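Local coordinates for Nitrate/nitrite binding protein NrtA (Synechocystis sp., PDB 2G29) that binds nitrate in the periplasm as the solute-binding protein of the NrtABCD ABC transporter, a complex that probably also carries nitrite, at residues A[43-46]-A[47-51]; A[321-325]-A[326-330]; A[396-400]-A[401-405]. All blocks are in the same frame, centred on the assembly; numbering follows the deposited sequence.

Contact 1 of 3, residues A[43-46]-A[47-51]; sequences TDAA and PLIIA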
ATOM      1  N   THR A  43      -0.817  -9.560   0.534  1.00 10.36           N
ATOM      2  CA  THR A  43       0.396 -10.089  -0.064  1.00 11.33           C
ATOM      3  C   THR A  43       1.566  -9.127   0.058  1.00 11.79           C
ATOM      4  O   THR A  43       2.708  -9.576   0.218  1.00 12.41           O
ATOM      5  CB  THR A  43       0.161 -10.437  -1.515  1.00 11.65           C
ATOM      6  OG1 THR A  43      -1.031 -11.215  -1.593  1.00 12.98           O
ATOM      7  CG2 THR A  43       1.332 -11.290  -2.055  1.00 10.49           C
ATOM      8  N   ASP A  44       1.320  -7.816   0.013  1.00 11.07           N
ATOM      9  CA  ASP A  44       2.433  -6.884   0.118  1.00 10.66           C
ATOM     10  C   ASP A  44       3.050  -6.747   1.524  1.00 10.58           C
ATOM     11  O   ASP A  44       3.990  -5.973   1.728  1.00 11.27           O
ATOM     12  CB  ASP A  44       2.099  -5.512  -0.495  1.00 10.31           C
ATOM     13  CG  ASP A  44       0.780  -4.940  -0.027  1.00 11.64           C
ATOM     14  OD1 ASP A  44       0.393  -5.133   1.125  1.00 10.49           O
ATOM     15  OD2 ASP A  44       0.171  -4.232  -0.852  1.00 11.49           O
ATOM     16  N   ALA A  45       2.566  -7.540   2.474  1.00 10.42           N
ATOM     17  CA  ALA A  45       3.184  -7.638   3.798  1.00 10.77           C
ATOM     18  C   ALA A  45       4.234  -8.757   3.743  1.00 11.23           C
ATOM     19  O   ALA A  45       4.965  -8.956   4.698  1.00 12.72           O
ATOM     20  CB  ALA A  45       2.132  -7.999   4.844  1.00 12.41           C
ATOM     21  N   ALA A  46       4.290  -9.477   2.611  1.00 11.91           N
ATOM     22  CA  ALA A  46       5.219 -10.620   2.505  1.00 12.55           C
ATOM     23  C   ALA A  46       6.641 -10.383   2.990  1.00 13.29           C
ATOM     24  O   ALA A  46       7.181 -11.205   3.704  1.00 14.44           O
ATOM     25  CB  ALA A  46       5.263 -11.174   1.079  1.00 13.66           C
ATOM     26  N   PRO A  47       7.260  -9.268   2.620  1.00 12.45           N
ATOM     27  CA  PRO A  47       8.637  -9.050   3.088  1.00 14.15           C
ATOM     28  C   PRO A  47       8.781  -9.104   4.608  1.00 13.66           C
ATOM     29  O   PRO A  47       9.767  -9.639   5.119  1.00 15.00           O
ATOM     30  CB  PRO A  47       8.996  -7.679   2.505  1.00 13.61           C
ATOM     31  CG  PRO A  47       7.697  -7.041   2.185  1.00 20.53           C
ATOM     32  CD  PRO A  47       6.792  -8.177   1.750  1.00 14.96           C
ATOM     33  N   LEU A  48       7.820  -8.560   5.355  1.00 13.38           N
ATOM     34  CA  LEU A  48       7.931  -8.581   6.805  1.00 13.69           C
ATOM     35  C   LEU A  48       7.749  -9.993   7.384  1.00 14.62           C
ATOM     36  O   LEU A  48       8.412 -10.359   8.373  1.00 14.25           O
ATOM     37  CB  LEU A  48       6.914  -7.645   7.468  1.00 15.00           C
ATOM     38  CG  LEU A  48       7.077  -6.151   7.182  1.00 16.83           C
ATOM     39  CD1 LEU A  48       6.298  -5.392   8.239  1.00 16.30           C
ATOM     40  CD2 LEU A  48       8.543  -5.727   7.213  1.00 17.73           C
ATOM     41  N   ILE A  49       6.876 -10.779   6.756  1.00 13.74           N
ATOM     42  CA  ILE A  49       6.582 -12.147   7.195  1.00 13.94           C
ATOM     43  C   ILE A  49       7.735 -13.068   6.820  1.00 15.41           C
ATOM     44  O   ILE A  49       8.205 -13.841   7.669  1.00 15.93           O
ATOM     45  CB  ILE A  49       5.246 -12.601   6.562  1.00 14.39           C
ATOM     46  CG1 ILE A  49       4.078 -11.879   7.265  1.00 18.20           C
ATOM     47  CG2 ILE A  49       5.071 -14.108   6.724  1.00 15.97           C
ATOM     48  CD1 ILE A  49       4.125 -10.386   7.286  1.00 23.52           C
ATOM     49  N   ILE A  50       8.194 -12.966   5.581  1.00 15.33           N
ATOM     50  CA  ILE A  50       9.328 -13.791   5.098  1.00 15.25           C
ATOM     51  C   ILE A  50      10.588 -13.451   5.906  1.00 15.89           C
ATOM     52  O   ILE A  50      11.426 -14.328   6.180  1.00 15.43           O
ATOM     53  CB  ILE A  50       9.560 -13.570   3.580  1.00 16.23           C
ATOM     54  CG1 ILE A  50       8.555 -14.395   2.777  1.00 18.07           C
ATOM     55  CG2 ILE A  50      10.970 -14.007   3.147  1.00 15.21           C
ATOM     56  CD1 ILE A  50       8.561 -15.843   3.084  1.00 22.56           C
ATOM     57  N   ALA A  51      10.759 -12.206   6.307  1.00 14.39           N
ATOM     58  CA  ALA A  51      11.943 -11.884   7.111  1.00 15.27           C
ATOM     59  C   ALA A  51      11.945 -12.719   8.401  1.00 15.98           C
ATOM     60  O   ALA A  51      13.007 -13.045   8.927  1.00 17.65           O
ATOM     61  CB  ALA A  51      11.983 -10.407   7.444  1.00 16.19           C
TER
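A45 and I49 meet on one side of the first turn of helix 46-53, where a 3-10 segment, 43-45, runs straight into the helix that follows the first strand of this two-domain periplasmic binding protein. The I49 side chain leans back toward the start of the helix: CG1 sits beside the backbone N (chi1 -73°), and the further turn about CB-CG1 (chi2 56°) brings CD1 to 4.0 Å from A45 CB. The same methyl rests 3.1 Å from A45 O, so that carbonyl is partly covered by hydrocarbon while it takes two weak bonds, from L48 N and from I49 N. P47, second residue of the helix, lacks an N-H, which costs nothing there because first-turn amides have no helix carbonyl behind them; its CD lies tightly against A46 CB at 3.4 Å. L48, I49 and I50 spread round the helix, with L48 facing V263 and I50 facing I282 and W269. At the 3-10 end D44 borders the nitrate site: its OD2 forms a salt bridge with K240, one of the nitrate-binding residues. The first i to i+4 bond that is not weak runs from I50 N to A46 O, 2.8 Å long and nearly straight (173°).

Contact 2 of 3, residues A[321-325]-A[326-330]; sequences KYWVD and NASYP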
ATOM      1  N   LYS A 321       5.748  -5.784  -7.044  1.00 12.71           N
ATOM      2  CA  LYS A 321       7.202  -5.870  -7.108  1.00 12.61           C
ATOM      3  C   LYS A 321       7.734  -5.373  -5.779  1.00 13.65           C
ATOM      4  O   LYS A 321       7.246  -4.359  -5.253  1.00 13.55           O
ATOM      5  CB  LYS A 321       7.740  -4.992  -8.245  1.00 13.86           C
ATOM      6  CG  LYS A 321       7.357  -5.436  -9.630  1.00 15.62           C
ATOM      7  CD  LYS A 321       7.666  -4.299 -10.609  1.00 18.83           C
ATOM      8  CE  LYS A 321       7.280  -4.678 -12.038  1.00 18.85           C
ATOM      9  NZ  LYS A 321       7.455  -3.566 -13.009  1.00 21.29           N
ATOM     10  N   TYR A 322       8.760  -6.051  -5.266  1.00 12.65           N
ATOM     11  CA  TYR A 322       9.367  -5.749  -3.976  1.00 12.31           C
ATOM     12  C   TYR A 322      10.813  -5.311  -4.094  1.00 12.99           C
ATOM     13  O   TYR A 322      11.386  -4.873  -3.130  1.00 15.31           O
ATOM     14  CB  TYR A 322       9.321  -6.984  -3.033  1.00 12.51           C
ATOM     15  CG  TYR A 322       7.959  -7.641  -2.979  1.00 13.38           C
ATOM     16  CD1 TYR A 322       7.743  -8.897  -3.563  1.00 15.05           C
ATOM     17  CD2 TYR A 322       6.860  -6.974  -2.434  1.00 14.25           C
ATOM     18  CE1 TYR A 322       6.472  -9.462  -3.618  1.00 14.62           C
ATOM     19  CE2 TYR A 322       5.593  -7.533  -2.480  1.00 13.23           C
ATOM     20  CZ  TYR A 322       5.400  -8.772  -3.079  1.00 13.23           C
ATOM     21  OH  TYR A 322       4.142  -9.320  -3.195  1.00 14.90           O
ATOM     22  N   TRP A 323      11.397  -5.433  -5.280  1.00 13.22           N
ATOM     23  CA  TRP A 323      12.795  -5.068  -5.425  1.00 14.86           C
ATOM     24  C   TRP A 323      13.144  -4.577  -6.821  1.00 14.68           C
ATOM     25  O   TRP A 323      13.787  -3.542  -6.957  1.00 14.64           O
ATOM     26  CB  TRP A 323      13.673  -6.262  -5.064  1.00 14.50           C
ATOM     27  CG  TRP A 323      15.091  -5.868  -4.893  1.00 15.55           C
ATOM     28  CD1 TRP A 323      16.140  -6.104  -5.763  1.00 16.02           C
ATOM     29  CD2 TRP A 323      15.643  -5.204  -3.774  1.00 15.25           C
ATOM     30  NE1 TRP A 323      17.309  -5.618  -5.229  1.00 16.73           N
ATOM     31  CE2 TRP A 323      17.036  -5.057  -4.013  1.00 15.30           C
ATOM     32  CE3 TRP A 323      15.103  -4.701  -2.589  1.00 16.26           C
ATOM     33  CZ2 TRP A 323      17.873  -4.445  -3.108  1.00 16.36           C
ATOM     34  CZ3 TRP A 323      15.933  -4.094  -1.697  1.00 15.96           C
ATOM     35  CH2 TRP A 323      17.304  -3.960  -1.955  1.00 15.60           C
ATOM     36  N   VAL A 324      12.721  -5.296  -7.861  1.00 16.65           N
ATOM     37  CA  VAL A 324      13.029  -4.873  -9.233  1.00 16.83           C
ATOM     38  C   VAL A 324      12.459  -3.478  -9.519  1.00 17.72           C
ATOM     39  O   VAL A 324      11.464  -3.064  -8.905  1.00 17.43           O
ATOM     40  CB  VAL A 324      12.466  -5.893 -10.295  1.00 18.68           C
ATOM     41  CG1 VAL A 324      10.967  -5.887 -10.290  1.00 18.60           C
ATOM     42  CG2 VAL A 324      12.976  -5.562 -11.695  1.00 20.15           C
ATOM     43  N   ASP A 325      13.096  -2.753 -10.437  1.00 18.26           N
ATOM     44  CA  ASP A 325      12.652  -1.417 -10.808  1.00 19.50           C
ATOM     45  C   ASP A 325      12.658  -0.471  -9.598  1.00 18.10           C
ATOM     46  O   ASP A 325      11.762   0.363  -9.452  1.00 20.14           O
ATOM     47  CB  ASP A 325      11.262  -1.479 -11.480  1.00 21.15           C
ATOM     48  CG  ASP A 325      11.265  -2.383 -12.717  1.00 24.74           C
ATOM     49  OD1 ASP A 325      12.237  -2.292 -13.504  1.00 25.12           O
ATOM     50  OD2 ASP A 325      10.320  -3.184 -12.906  1.00 27.50           O
ATOM     51  N   ASN A 326      13.676  -0.616  -8.742  1.00 17.45           N
ATOM     52  CA  ASN A 326      13.860   0.244  -7.558  1.00 15.97           C
ATOM     53  C   ASN A 326      12.656   0.277  -6.630  1.00 14.38           C
ATOM     54  O   ASN A 326      12.494   1.215  -5.839  1.00 14.95           O
ATOM     55  CB  ASN A 326      14.184   1.674  -8.003  1.00 17.40           C
ATOM     56  CG  ASN A 326      15.379   1.732  -8.948  1.00 18.35           C
ATOM     57  OD1 ASN A 326      15.265   2.218 -10.068  1.00 24.09           O
ATOM     58  ND2 ASN A 326      16.516   1.245  -8.493  1.00 19.24           N
ATOM     59  N   ALA A 327      11.832  -0.755  -6.673  1.00 14.52           N
ATOM     60  CA  ALA A 327      10.608  -0.813  -5.853  1.00 13.46           C
ATOM     61  C   ALA A 327      10.732  -0.494  -4.362  1.00 13.68           C
ATOM     62  O   ALA A 327       9.844   0.123  -3.771  1.00 14.66           O
ATOM     63  CB  ALA A 327       9.968  -2.190  -5.998  1.00 15.15           C
ATOM     64  N   SER A 328      11.812  -0.956  -3.749  1.00 12.85           N
ATOM     65  CA  SER A 328      12.034  -0.759  -2.339  1.00 13.04           C
ATOM     66  C   SER A 328      12.503   0.649  -1.976  1.00 12.46           C
ATOM     67  O   SER A 328      12.258   1.136  -0.880  1.00 11.80           O
ATOM     68  CB  SER A 328      13.052  -1.798  -1.876  1.00 12.31           C
ATOM     69  OG  SER A 328      13.340  -1.656  -0.518  1.00 12.95           O
ATOM     70  N   TYR A 329      13.172   1.332  -2.896  1.00 13.05           N
ATOM     71  CA  TYR A 329      13.672   2.676  -2.573  1.00 12.20           C
ATOM     72  C   TYR A 329      12.492   3.619  -2.362  1.00 12.48           C
ATOM     73  O   TYR A 329      11.670   3.788  -3.246  1.00 11.99           O
ATOM     74  CB  TYR A 329      14.581   3.181  -3.690  1.00 12.42           C
ATOM     75  CG  TYR A 329      15.129   4.555  -3.387  1.00 12.84           C
ATOM     76  CD1 TYR A 329      16.128   4.737  -2.439  1.00 12.94           C
ATOM     77  CD2 TYR A 329      14.619   5.681  -4.025  1.00 11.36           C
ATOM     78  CE1 TYR A 329      16.606   6.009  -2.128  1.00 12.13           C
ATOM     79  CE2 TYR A 329      15.082   6.959  -3.735  1.00 12.88           C
ATOM     80  CZ  TYR A 329      16.074   7.122  -2.786  1.00 11.78           C
ATOM     81  OH  TYR A 329      16.530   8.394  -2.538  1.00 13.37           O
ATOM     82  N   PRO A 330      12.397   4.245  -1.178  1.00 10.35           N
ATOM     83  CA  PRO A 330      11.274   5.151  -0.880  1.00 11.93           C
ATOM     84  C   PRO A 330      11.469   6.544  -1.440  1.00 10.86           C
ATOM     85  O   PRO A 330      11.985   7.434  -0.794  1.00 12.05           O
ATOM     86  CB  PRO A 330      11.209   5.123   0.640  1.00 10.99           C
ATOM     87  CG  PRO A 330      12.680   5.035   1.039  1.00 12.23           C
ATOM     88  CD  PRO A 330      13.298   4.096  -0.021  1.00 12.19           C
TER
HETATM   89  O   HOH W   1      14.360  -1.712  -5.103  1.00 16.33           O
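A327 is tucked into the bend made by the residues before it, its CB pointing back into the curve, 3.4 Å from V324 O and 3.6 Å from K321 O. Its amide ties the bend together: A327 N donates to V324 O at 3.2 Å, approaching from well above the carbonyl plane, and makes a weaker, more bent bond to W323 O. D325 and N326, both with positive phi (60° and 55°), turn the chain at the outer side of this coil, and a type I beta turn from N326 to Y329 follows directly, with Y329 N bonded to N326 O. The charged end of D325 reaches back along the loop, where OD2 receives K321 NZ at 2.9 Å on its anti side; this salt bridge is shared, since the same ammonium also pairs with D236 and E317. On the other flank S328 CB approaches the six-membered part of the W323 indole obliquely, 3.6 Å from CE3. Water 1 braces that side by donating to W323 O and accepting from S328 N, while its oxygen lies over one face of the indole near the rim. S328 OG is hydrogen-bonded to Q267 and W367, and W323 NE1 to Q380. The side chain of Y322 lies about 8 Å from those of the nitrate-binding residues K240 and Q126. The coil lies in the loop between strand 313-314 and helix 332-344, with W323 against helices 253-271 and 364-373 and S328 beside strand 115-120.

Contact 3 of 3, residues A[396-400]-A[401-405]; sequences ITFDP and ENPQA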
ATOM      1  N   ILE A 396      -2.773  12.502 -17.172  1.00 12.16           N
ATOM      2  CA  ILE A 396      -2.459  13.598 -16.259  1.00 12.90           C
ATOM      3  C   ILE A 396      -1.079  13.275 -15.704  1.00 12.85           C
ATOM      4  O   ILE A 396      -0.775  12.112 -15.412  1.00 12.25           O
ATOM      5  CB  ILE A 396      -3.455  13.665 -15.100  1.00 12.98           C
ATOM      6  CG1 ILE A 396      -4.810  14.197 -15.584  1.00 14.23           C
ATOM      7  CG2 ILE A 396      -2.852  14.471 -13.955  1.00 14.38           C
ATOM      8  CD1 ILE A 396      -5.908  14.072 -14.601  1.00 22.39           C
ATOM      9  N   THR A 397      -0.255  14.301 -15.587  1.00 13.01           N
ATOM     10  CA  THR A 397       1.105  14.133 -15.134  1.00 14.35           C
ATOM     11  C   THR A 397       1.384  14.898 -13.845  1.00 12.77           C
ATOM     12  O   THR A 397       0.809  15.953 -13.597  1.00 12.96           O
ATOM     13  CB  THR A 397       2.111  14.596 -16.245  1.00 15.74           C
ATOM     14  OG1 THR A 397       2.278  13.542 -17.225  1.00 20.64           O
ATOM     15  CG2 THR A 397       3.415  15.008 -15.624  1.00 22.12           C
ATOM     16  N   PHE A 398       2.254  14.328 -13.015  1.00 12.40           N
ATOM     17  CA  PHE A 398       2.682  14.959 -11.757  1.00 12.40           C
ATOM     18  C   PHE A 398       4.166  15.241 -11.857  1.00 12.22           C
ATOM     19  O   PHE A 398       4.986  14.303 -11.939  1.00 12.41           O
ATOM     20  CB  PHE A 398       2.457  14.013 -10.555  1.00 11.16           C
ATOM     21  CG  PHE A 398       2.981  14.543  -9.226  1.00 11.63           C
ATOM     22  CD1 PHE A 398       2.330  15.610  -8.564  1.00 11.76           C
ATOM     23  CD2 PHE A 398       4.126  13.967  -8.625  1.00 12.50           C
ATOM     24  CE1 PHE A 398       2.805  16.078  -7.332  1.00 11.90           C
ATOM     25  CE2 PHE A 398       4.598  14.439  -7.391  1.00 12.09           C
ATOM     26  CZ  PHE A 398       3.945  15.493  -6.751  1.00 13.27           C
ATOM     27  N   ASP A 399       4.505  16.528 -11.856  1.00 11.55           N
ATOM     28  CA  ASP A 399       5.894  16.960 -11.906  1.00 11.26           C
ATOM     29  C   ASP A 399       6.178  17.346 -10.478  1.00 12.95           C
ATOM     30  O   ASP A 399       5.613  18.303  -9.961  1.00 12.68           O
ATOM     31  CB  ASP A 399       6.028  18.176 -12.820  1.00 11.93           C
ATOM     32  CG  ASP A 399       7.436  18.713 -12.881  1.00 11.60           C
ATOM     33  OD1 ASP A 399       8.310  18.318 -12.084  1.00 12.95           O
ATOM     34  OD2 ASP A 399       7.656  19.590 -13.785  1.00 15.07           O
ATOM     35  N   PRO A 400       7.046  16.583  -9.794  1.00 12.66           N
ATOM     36  CA  PRO A 400       7.348  16.910  -8.391  1.00 14.84           C
ATOM     37  C   PRO A 400       7.837  18.352  -8.156  1.00 15.44           C
ATOM     38  O   PRO A 400       7.693  18.891  -7.041  1.00 16.35           O
ATOM     39  CB  PRO A 400       8.406  15.860  -8.008  1.00 14.42           C
ATOM     40  CG  PRO A 400       8.107  14.693  -8.945  1.00 15.27           C
ATOM     41  CD  PRO A 400       7.731  15.352 -10.239  1.00 13.24           C
ATOM     42  N   GLU A 401       8.407  18.977  -9.186  1.00 16.19           N
ATOM     43  CA  GLU A 401       8.865  20.366  -9.051  1.00 16.80           C
ATOM     44  C   GLU A 401       7.705  21.379  -9.046  1.00 17.18           C
ATOM     45  O   GLU A 401       7.939  22.557  -8.762  1.00 19.87           O
ATOM     46  CB  GLU A 401       9.872  20.724 -10.165  1.00 16.64           C
ATOM     47  CG  GLU A 401      11.193  19.945 -10.102  1.00 23.06           C
ATOM     48  CD  GLU A 401      12.186  20.343 -11.201  1.00 27.27           C
ATOM     49  OE1 GLU A 401      11.792  21.020 -12.182  1.00 31.43           O
ATOM     50  OE2 GLU A 401      13.374  19.958 -11.094  1.00 31.63           O
ATOM     51  N   ASN A 402       6.482  20.953  -9.361  1.00 15.16           N
ATOM     52  CA  ASN A 402       5.342  21.874  -9.338  1.00 15.05           C
ATOM     53  C   ASN A 402       4.041  21.132  -9.026  1.00 15.95           C
ATOM     54  O   ASN A 402       3.213  20.865  -9.905  1.00 15.31           O
ATOM     55  CB  ASN A 402       5.180  22.633 -10.669  1.00 14.45           C
ATOM     56  CG  ASN A 402       4.279  23.874 -10.546  1.00 15.96           C
ATOM     57  OD1 ASN A 402       4.386  24.830 -11.347  1.00 16.94           O
ATOM     58  ND2 ASN A 402       3.380  23.859  -9.580  1.00 13.59           N
ATOM     59  N   PRO A 403       3.827  20.777  -7.745  1.00 14.36           N
ATOM     60  CA  PRO A 403       2.583  20.077  -7.398  1.00 15.06           C
ATOM     61  C   PRO A 403       1.321  20.892  -7.625  1.00 14.97           C
ATOM     62  O   PRO A 403       0.267  20.351  -7.889  1.00 14.80           O
ATOM     63  CB  PRO A 403       2.749  19.770  -5.920  1.00 15.95           C
ATOM     64  CG  PRO A 403       4.208  19.604  -5.760  1.00 17.54           C
ATOM     65  CD  PRO A 403       4.774  20.729  -6.614  1.00 16.77           C
ATOM     66  N   GLN A 404       1.425  22.204  -7.495  1.00 16.42           N
ATOM     67  CA  GLN A 404       0.243  23.023  -7.714  1.00 16.95           C
ATOM     68  C   GLN A 404      -0.247  22.901  -9.164  1.00 15.77           C
ATOM     69  O   GLN A 404      -1.437  22.892  -9.395  1.00 16.34           O
ATOM     70  CB  GLN A 404       0.522  24.496  -7.371  1.00 20.41           C
ATOM     71  CG  GLN A 404       1.219  25.272  -8.464  1.00 28.43           C
ATOM     72  CD  GLN A 404       1.211  26.779  -8.227  1.00 31.31           C
ATOM     73  OE1 GLN A 404       1.732  27.546  -9.040  1.00 34.35           O
ATOM     74  NE2 GLN A 404       0.620  27.209  -7.110  1.00 35.06           N
ATOM     75  N   ALA A 405       0.666  22.792 -10.137  1.00 15.08           N
ATOM     76  CA  ALA A 405       0.247  22.654 -11.530  1.00 14.79           C
ATOM     77  C   ALA A 405      -0.506  21.330 -11.714  1.00 14.12           C
ATOM     78  O   ALA A 405      -1.432  21.243 -12.513  1.00 14.14           O
ATOM     79  CB  ALA A 405       1.453  22.728 -12.472  1.00 13.67           C
TER
HETATM   80  O   HOH W   2       2.850  18.807 -11.933  1.00 14.77           O
HETATM   81  O   HOH W   3       9.920  20.736 -13.971  1.00 15.81           O
HETATM   82  O   HOH W   4      11.141  18.685 -14.107  1.00 40.70           O
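The F398 ring meets P403 obliquely, its CE1 4.0 Å from P403 CB, across the type I beta turn D399-N402, which joins strand 397-398, antiparallel to 390-391, to helix 403-408. One face of the phenyl ring carries P400 N, offset toward the rim, and the rings of W337 and Y406 pack edge-to-face with it. With CG anti to the backbone N (chi1 175°), F398 sends its ring along the turn to P403, the first residue of the helix. The second flat pair, the carboxylates of D399 and E401, have planes only 29° apart, and their OD1 and OE1 oxygens are 4.4 Å from each other. These like charges would be expected to repel; water 3 sits between D399 OD2 and E401 OE1, within hydrogen-bonding distance of both. D399 also organises the turn. Its OD1 accepts E401 N at 3.0 Å from above the carboxylate plane, and its carbonyl O accepts N402 N at 2.9 Å, again well out of the carbonyl plane. P403 CD rests 3.5 Å from P400 O, the proline after the turn against the carbonyl of the proline within it, and P400 reaches S333 and Q336 of helix 332-344. N402 takes the N-cap position of the helix. Water 2 spans the start and end of the turn, accepting from D399 N and donating to N402 O at 2.9 Å.

Overall arrangement
From the N terminus, contact 1 comes first, turning the chain from strand 36-39 into helix 46-53 beside the nitrate site. Some 270 residues later, contact 2 closes a coil in the loop ahead of helix 332-344, and contact 3 makes the turn from strand 397-398 into helix 403-408 close to the C terminus. The three are in series, each a local closure, and none nests within or crosses another. Contacts 1 and 2 nevertheless meet in space: T43 CG2 lies 3.6 Å from Y322 OH, and both pack on helix 253-271. Contact 3 stands apart at the surface, its centre about 22 Å from that of contact 2, but packs on helix 332-344.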